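Local coordinates for putative aldo/keto reductase (Salmonella enterica subsp. enterica serovar Typhimurium, PDB 4R9O), which probably acts as an NADP-dependent oxidoreductase of the aldo/keto reductase family, built on a TIM barrel, at residues R208-C214 with S258-I263; F158-F163 with F177-Q183. All blocks are in the same frame, centred on the assembly; numbering follows the deposited sequence.

Contact 1 of 2, residues R208-C214 with S258-I263; sequences RPMAWSC and SQPLPI
M210 and A211 pair with L261 and P262 as neighbouring parallel strands of the TIM-barrel wall. Three backbone bonds hold the pair: L261 N to P209 O, A211 N to L261 O and I263 N to A211 O.

On one face the bump is I263. Its CG1 lies anti to the carbonyl carbon (chi1 -58°), which lays the branch alongside the first strand, and the extended chain beyond it brings CD1 between M210 CB, at 4.1 Å, and W212 CB, at 4.0 Å. M210 and I263 both go on to touch Q183 and V21 of the flanking strands. A211 gives only a methyl to the other face, where its CB meets P260 CB at 4.1 Å; beyond it C214 folds back over the second strand, with SG 3.9 Å from P262 CB. Helix 245-254 closes over C214, P260 and P262.

At the strand entrance the two prolines pack side by side. P209 CD fits against the S258 backbone, 3.4 Å from S258 O, while its CG faces P260 CB. R208 reaches across to the S258-Q259 turn that leads into the second strand: L261 CD1 packs against its CB, and Q259 CB sits over one face of the guanidinium. The chain bends at chi3 (70°), turning NE onto a lone pair of Q259 O at 2.8 Å, with the acceptor tilted 22° out of the guanidinium plane.

Contact 2 of 2, residues F158-F163 with F177-Q183; sequences FGVSNF and FTLATNQ
F158 and F177 set the apolar end of this contact: their rings are near parallel, planes 16° apart, yet slid so far that they barely overlap, with F158 CD2 3.4 Å from F177 CE1. The ring that F158 does stack with is F146, outside the two segments. L179 carries the apolar strip onward, its CD2 lying 3.8 Å from G159 CA and its CD1 beside V160 CG1, and F168 of helix 165-173 packs on both V160 and L179. Within its own segment, V160 also sets CB over the centre of the F163 ring.

Moving outward, the backbones take over. F158 O accepts from A180 N, V160 N gives to T181 O, and V160 O receives Q183 N; a water bridges F158 N and T178 O beside the two phenyl rings.

The polar edge is where the first strand turns out of the sheet. N182, its CG anti to the backbone N (chi1 -174°), extends its amide along the turn and clasps F163 twice: OD1 takes F163 N on a lone pair at 3.2 Å, and ND2 gives to F163 O at 3.0 Å, that oxygen lying in the amide plane. Q183 O is gripped from opposite faces of its carbonyl plane by S161 OG, at 3.1 Å, and N162 N, at 2.8 Å. Q183 NE2 is hydrogen-bonded to D53 OD1, and N162 ND2 is held by H131 O. With S161 and N162 probably binding NADP(+), this is a beta-alpha-beta unit of a TIM barrel whose C-terminal strand end forms part of the cofactor site.

Along the chain, both segments of contact 2 come before either segment of contact 1, and the contact centres lie 12 Å apart in one curved sheet. Strand 182-185 of contact 2 runs parallel to strand 210-212 of contact 1, so the order across the barrel wall is 155-161, 182-185, 210-212, 261-264. T181 OG1 ties the two together by a probable hydrogen bond to R208 O at 2.8 Å. Further along, N162 OD1 and W212 NE1 meet at 3.0 Å in a weak hydrogen bond. Since S161 and N162 of contact 2 and W212 to C214 of contact 1 are likely NADP(+) ligands, the two contacts probably help shape one cofactor site, with the probable proton donor Y58 nearby.

Contact 1 of 2, residues R208-C214 with S258-I263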
loop_
_atom_site.group_PDB
_atom_site.type_symbol
_atom_site.label_atom_id
_atom_site.label_comp_id
_atom_site.label_asym_id
_atom_site.label_seq_id
_atom_site.Cartn_x
_atom_site.Cartn_y
_atom_site.Cartn_z
ATOM N N ARG C 208 -11.395 -19.819 21.528
ATOM C CA ARG C 208 -12.394 -19.419 20.554
ATOM C C ARG C 208 -12.675 -17.917 20.625
ATOM O O ARG C 208 -12.941 -17.365 21.699
ATOM C CB ARG C 208 -13.674 -20.239 20.756
ATOM C CG ARG C 208 -13.444 -21.729 20.504
ATOM C CD ARG C 208 -14.634 -22.600 20.886
ATOM N NE ARG C 208 -15.787 -22.422 20.002
ATOM C CZ ARG C 208 -16.739 -23.336 19.826
ATOM N NH1 ARG C 208 -16.666 -24.497 20.463
ATOM N NH2 ARG C 208 -17.759 -23.092 19.009
ATOM N N PRO C 209 -12.611 -17.245 19.469
ATOM C CA PRO C 209 -12.871 -15.802 19.466
ATOM C C PRO C 209 -14.353 -15.465 19.501
ATOM O O PRO C 209 -15.162 -16.180 18.897
ATOM C CB PRO C 209 -12.258 -15.344 18.149
ATOM C CG PRO C 209 -12.409 -16.553 17.246
ATOM C CD PRO C 209 -12.282 -17.762 18.127
ATOM N N MET C 210 -14.710 -14.399 20.216
ATOM C CA MET C 210 -16.019 -13.773 20.038
ATOM C C MET C 210 -15.901 -12.848 18.831
ATOM O O MET C 210 -14.935 -12.089 18.716
ATOM C CB MET C 210 -16.452 -12.988 21.279
ATOM C CG MET C 210 -16.462 -13.804 22.569
ATOM S SD MET C 210 -16.594 -12.767 24.037
ATOM C CE MET C 210 -18.254 -12.109 23.839
ATOM N N ALA C 211 -16.869 -12.911 17.928
ATOM C CA ALA C 211 -16.761 -12.193 16.664
ATOM C C ALA C 211 -17.730 -11.012 16.622
ATOM O O ALA C 211 -18.947 -11.180 16.808
ATOM C CB ALA C 211 -17.012 -13.145 15.492
ATOM N N TRP C 212 -17.194 -9.809 16.402
ATOM C CA TRP C 212 -18.063 -8.646 16.277
ATOM C C TRP C 212 -18.081 -8.116 14.836
ATOM O O TRP C 212 -17.250 -8.505 13.993
ATOM C CB TRP C 212 -17.675 -7.546 17.295
ATOM C CG TRP C 212 -16.283 -6.998 17.226
ATOM C CD1 TRP C 212 -15.165 -7.509 17.827
ATOM C CD2 TRP C 212 -15.862 -5.798 16.559
ATOM N NE1 TRP C 212 -14.073 -6.711 17.560
ATOM C CE2 TRP C 212 -14.475 -5.656 16.783
ATOM C CE3 TRP C 212 -16.522 -4.831 15.790
ATOM C CZ2 TRP C 212 -13.738 -4.598 16.251
ATOM C CZ3 TRP C 212 -15.784 -3.776 15.271
ATOM C CH2 TRP C 212 -14.408 -3.670 15.505
ATOM N N SER C 213 -19.069 -7.263 14.563
ATOM C CA SER C 213 -19.376 -6.759 13.220
ATOM C C SER C 213 -19.603 -7.872 12.196
ATOM O O SER C 213 -19.187 -7.778 11.039
ATOM C CB SER C 213 -18.277 -5.813 12.743
ATOM O OG SER C 213 -18.569 -4.496 13.166
ATOM N N CYS C 214 -20.323 -8.901 12.627
ATOM C CA CYS C 214 -20.571 -10.075 11.811
ATOM C C CYS C 214 -21.275 -9.752 10.494
ATOM O O CYS C 214 -21.077 -10.439 9.499
ATOM C CB CYS C 214 -21.385 -11.086 12.618
ATOM S SG CYS C 214 -20.497 -11.733 14.070
ATOM N N SER C 258 -11.429 -21.656 13.643
ATOM C CA SER C 258 -11.246 -21.084 14.986
ATOM C C SER C 258 -12.534 -21.209 15.818
ATOM O O SER C 258 -12.526 -21.003 17.037
ATOM C CB SER C 258 -10.810 -19.617 14.909
ATOM O OG SER C 258 -11.617 -18.877 14.010
ATOM N N GLN C 259 -13.627 -21.564 15.150
ATOM C CA GLN C 259 -14.934 -21.777 15.798
ATOM C C GLN C 259 -15.419 -20.559 16.592
ATOM O O GLN C 259 -15.633 -20.644 17.793
ATOM C CB GLN C 259 -14.872 -23.009 16.707
ATOM C CG GLN C 259 -14.349 -24.257 15.994
ATOM C CD GLN C 259 -14.364 -25.493 16.881
ATOM O OE1 GLN C 259 -15.426 -26.022 17.204
ATOM N NE2 GLN C 259 -13.182 -25.955 17.280
ATOM N N PRO C 260 -15.618 -19.423 15.904
ATOM C CA PRO C 260 -16.024 -18.169 16.550
ATOM C C PRO C 260 -17.418 -18.226 17.185
ATOM O O PRO C 260 -18.268 -19.020 16.762
ATOM C CB PRO C 260 -16.019 -17.156 15.391
ATOM C CG PRO C 260 -15.251 -17.820 14.280
ATOM C CD PRO C 260 -15.530 -19.273 14.444
ATOM N N LEU C 261 -17.619 -17.380 18.194
ATOM C CA LEU C 261 -18.914 -17.122 18.815
ATOM C C LEU C 261 -19.425 -15.776 18.304
ATOM O O LEU C 261 -18.911 -14.725 18.709
ATOM C CB LEU C 261 -18.803 -17.089 20.344
ATOM C CG LEU C 261 -18.470 -18.375 21.115
ATOM C CD1 LEU C 261 -17.053 -18.894 20.845
ATOM C CD2 LEU C 261 -18.674 -18.139 22.596
ATOM N N PRO C 262 -20.422 -15.800 17.404
ATOM C CA PRO C 262 -20.941 -14.546 16.831
ATOM C C PRO C 262 -21.698 -13.700 17.847
ATOM O O PRO C 262 -22.533 -14.222 18.591
ATOM C CB PRO C 262 -21.881 -15.024 15.715
ATOM C CG PRO C 262 -21.442 -16.443 15.412
ATOM C CD PRO C 262 -20.985 -16.991 16.741
ATOM N N ILE C 263 -21.395 -12.402 17.880
ATOM C CA ILE C 263 -22.129 -11.455 18.715
ATOM C C ILE C 263 -23.258 -10.845 17.913
ATOM O O ILE C 263 -23.020 -10.239 16.866
ATOM C CB ILE C 263 -21.224 -10.321 19.243
ATOM C CG1 ILE C 263 -20.057 -10.903 20.048
ATOM C CG2 ILE C 263 -22.043 -9.310 20.058
ATOM C CD1 ILE C 263 -18.943 -9.897 20.323
#

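Contact 2 of 2, residues F158-F163 with F177-Q183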
loop_
_atom_site.group_PDB
_atom_site.type_symbol
_atom_site.label_atom_id
_atom_site.label_comp_id
_atom_site.label_asym_id
_atom_site.label_seq_id
_atom_site.Cartn_x
_atom_site.Cartn_y
_atom_site.Cartn_z
ATOM N N PHE C 158 -10.563 -13.724 32.117
ATOM C CA PHE C 158 -9.995 -12.537 31.491
ATOM C C PHE C 158 -9.681 -12.795 30.024
ATOM O O PHE C 158 -9.360 -13.916 29.640
ATOM C CB PHE C 158 -8.723 -12.088 32.230
ATOM C CG PHE C 158 -8.949 -11.783 33.690
ATOM C CD1 PHE C 158 -9.333 -10.523 34.094
ATOM C CD2 PHE C 158 -8.767 -12.765 34.657
ATOM C CE1 PHE C 158 -9.551 -10.235 35.438
ATOM C CE2 PHE C 158 -8.978 -12.490 36.001
ATOM C CZ PHE C 158 -9.381 -11.221 36.392
ATOM N N GLY C 159 -9.769 -11.745 29.214
ATOM C CA GLY C 159 -9.453 -11.856 27.806
ATOM C C GLY C 159 -9.102 -10.504 27.240
ATOM O O GLY C 159 -8.948 -9.534 27.979
ATOM N N VAL C 160 -8.981 -10.446 25.922
ATOM C CA VAL C 160 -8.663 -9.215 25.222
ATOM C C VAL C 160 -9.557 -9.063 24.009
ATOM O O VAL C 160 -10.338 -9.970 23.675
ATOM C CB VAL C 160 -7.190 -9.177 24.753
ATOM C CG1 VAL C 160 -6.250 -9.260 25.943
ATOM C CG2 VAL C 160 -6.925 -10.318 23.757
ATOM N N SER C 161 -9.429 -7.914 23.349
ATOM C CA SER C 161 -10.190 -7.610 22.150
ATOM C C SER C 161 -9.299 -6.844 21.171
ATOM O O SER C 161 -8.603 -5.903 21.568
ATOM C CB SER C 161 -11.447 -6.807 22.498
ATOM O OG SER C 161 -12.188 -6.472 21.336
ATOM N N ASN C 162 -9.290 -7.304 19.917
ATOM C CA ASN C 162 -8.598 -6.660 18.797
ATOM C C ASN C 162 -7.080 -6.651 18.924
ATOM O O ASN C 162 -6.425 -5.774 18.373
ATOM C CB ASN C 162 -9.100 -5.232 18.616
ATOM C CG ASN C 162 -10.610 -5.162 18.546
ATOM O OD1 ASN C 162 -11.218 -5.784 17.687
ATOM N ND2 ASN C 162 -11.225 -4.426 19.475
ATOM N N PHE C 163 -6.540 -7.637 19.636
ATOM C CA PHE C 163 -5.092 -7.804 19.799
ATOM C C PHE C 163 -4.453 -8.529 18.616
ATOM O O PHE C 163 -5.042 -9.451 18.036
ATOM C CB PHE C 163 -4.782 -8.579 21.097
ATOM C CG PHE C 163 -4.712 -7.712 22.340
ATOM C CD1 PHE C 163 -3.722 -7.911 23.283
ATOM C CD2 PHE C 163 -5.646 -6.712 22.567
ATOM C CE1 PHE C 163 -3.647 -7.117 24.433
ATOM C CE2 PHE C 163 -5.575 -5.918 23.709
ATOM C CZ PHE C 163 -4.576 -6.127 24.644
ATOM N N PHE C 177 -3.153 -17.589 34.491
ATOM C CA PHE C 177 -4.307 -18.246 33.883
ATOM C C PHE C 177 -4.434 -17.896 32.399
ATOM O O PHE C 177 -3.969 -16.841 31.958
ATOM C CB PHE C 177 -5.593 -17.869 34.623
ATOM C CG PHE C 177 -5.606 -16.454 35.136
ATOM C CD1 PHE C 177 -5.670 -15.384 34.256
ATOM C CD2 PHE C 177 -5.554 -16.197 36.494
ATOM C CE1 PHE C 177 -5.675 -14.087 34.721
ATOM C CE2 PHE C 177 -5.566 -14.903 36.967
ATOM C CZ PHE C 177 -5.621 -13.844 36.078
ATOM N N THR C 178 -5.073 -18.780 31.638
ATOM C CA THR C 178 -5.220 -18.597 30.198
ATOM C C THR C 178 -6.175 -17.468 29.831
ATOM O O THR C 178 -7.291 -17.406 30.349
ATOM C CB THR C 178 -5.743 -19.876 29.538
ATOM O OG1 THR C 178 -4.974 -20.991 29.996
ATOM C CG2 THR C 178 -5.677 -19.768 28.011
ATOM N N LEU C 179 -5.743 -16.587 28.927
ATOM C CA LEU C 179 -6.651 -15.602 28.343
ATOM C C LEU C 179 -7.765 -16.357 27.618
ATOM O O LEU C 179 -7.504 -17.270 26.832
ATOM C CB LEU C 179 -5.901 -14.658 27.399
ATOM C CG LEU C 179 -5.012 -13.605 28.080
ATOM C CD1 LEU C 179 -4.154 -12.837 27.055
ATOM C CD2 LEU C 179 -5.869 -12.651 28.887
ATOM N N ALA C 180 -9.015 -16.007 27.888
ATOM C CA ALA C 180 -10.087 -16.892 27.463
ATOM C C ALA C 180 -10.657 -16.524 26.098
ATOM O O ALA C 180 -11.448 -17.281 25.533
ATOM C CB ALA C 180 -11.179 -16.915 28.506
ATOM N N THR C 181 -10.271 -15.366 25.570
ATOM C CA THR C 181 -10.693 -14.988 24.224
ATOM C C THR C 181 -9.925 -13.785 23.694
ATOM O O THR C 181 -9.311 -13.018 24.449
ATOM C CB THR C 181 -12.209 -14.650 24.143
ATOM O OG1 THR C 181 -12.650 -14.758 22.783
ATOM C CG2 THR C 181 -12.474 -13.232 24.621
ATOM N N ASN C 182 -9.981 -13.638 22.377
ATOM C CA ASN C 182 -9.557 -12.426 21.699
ATOM C C ASN C 182 -10.722 -12.075 20.802
ATOM O O ASN C 182 -10.960 -12.732 19.791
ATOM C CB ASN C 182 -8.260 -12.644 20.909
ATOM C CG ASN C 182 -7.696 -11.355 20.290
ATOM O OD1 ASN C 182 -8.188 -10.245 20.538
ATOM N ND2 ASN C 182 -6.627 -11.506 19.496
ATOM N N GLN C 183 -11.494 -11.092 21.234
ATOM C CA GLN C 183 -12.689 -10.669 20.537
ATOM C C GLN C 183 -12.295 -9.861 19.306
ATOM O O GLN C 183 -11.652 -8.813 19.423
ATOM C CB GLN C 183 -13.583 -9.856 21.487
ATOM C CG GLN C 183 -14.972 -9.615 20.963
ATOM C CD GLN C 183 -15.863 -8.905 21.964
ATOM O OE1 GLN C 183 -16.362 -7.809 21.694
ATOM N NE2 GLN C 183 -16.105 -9.546 23.109
HETATM O O HOH W 1 -9.023 -16.161 32.253
#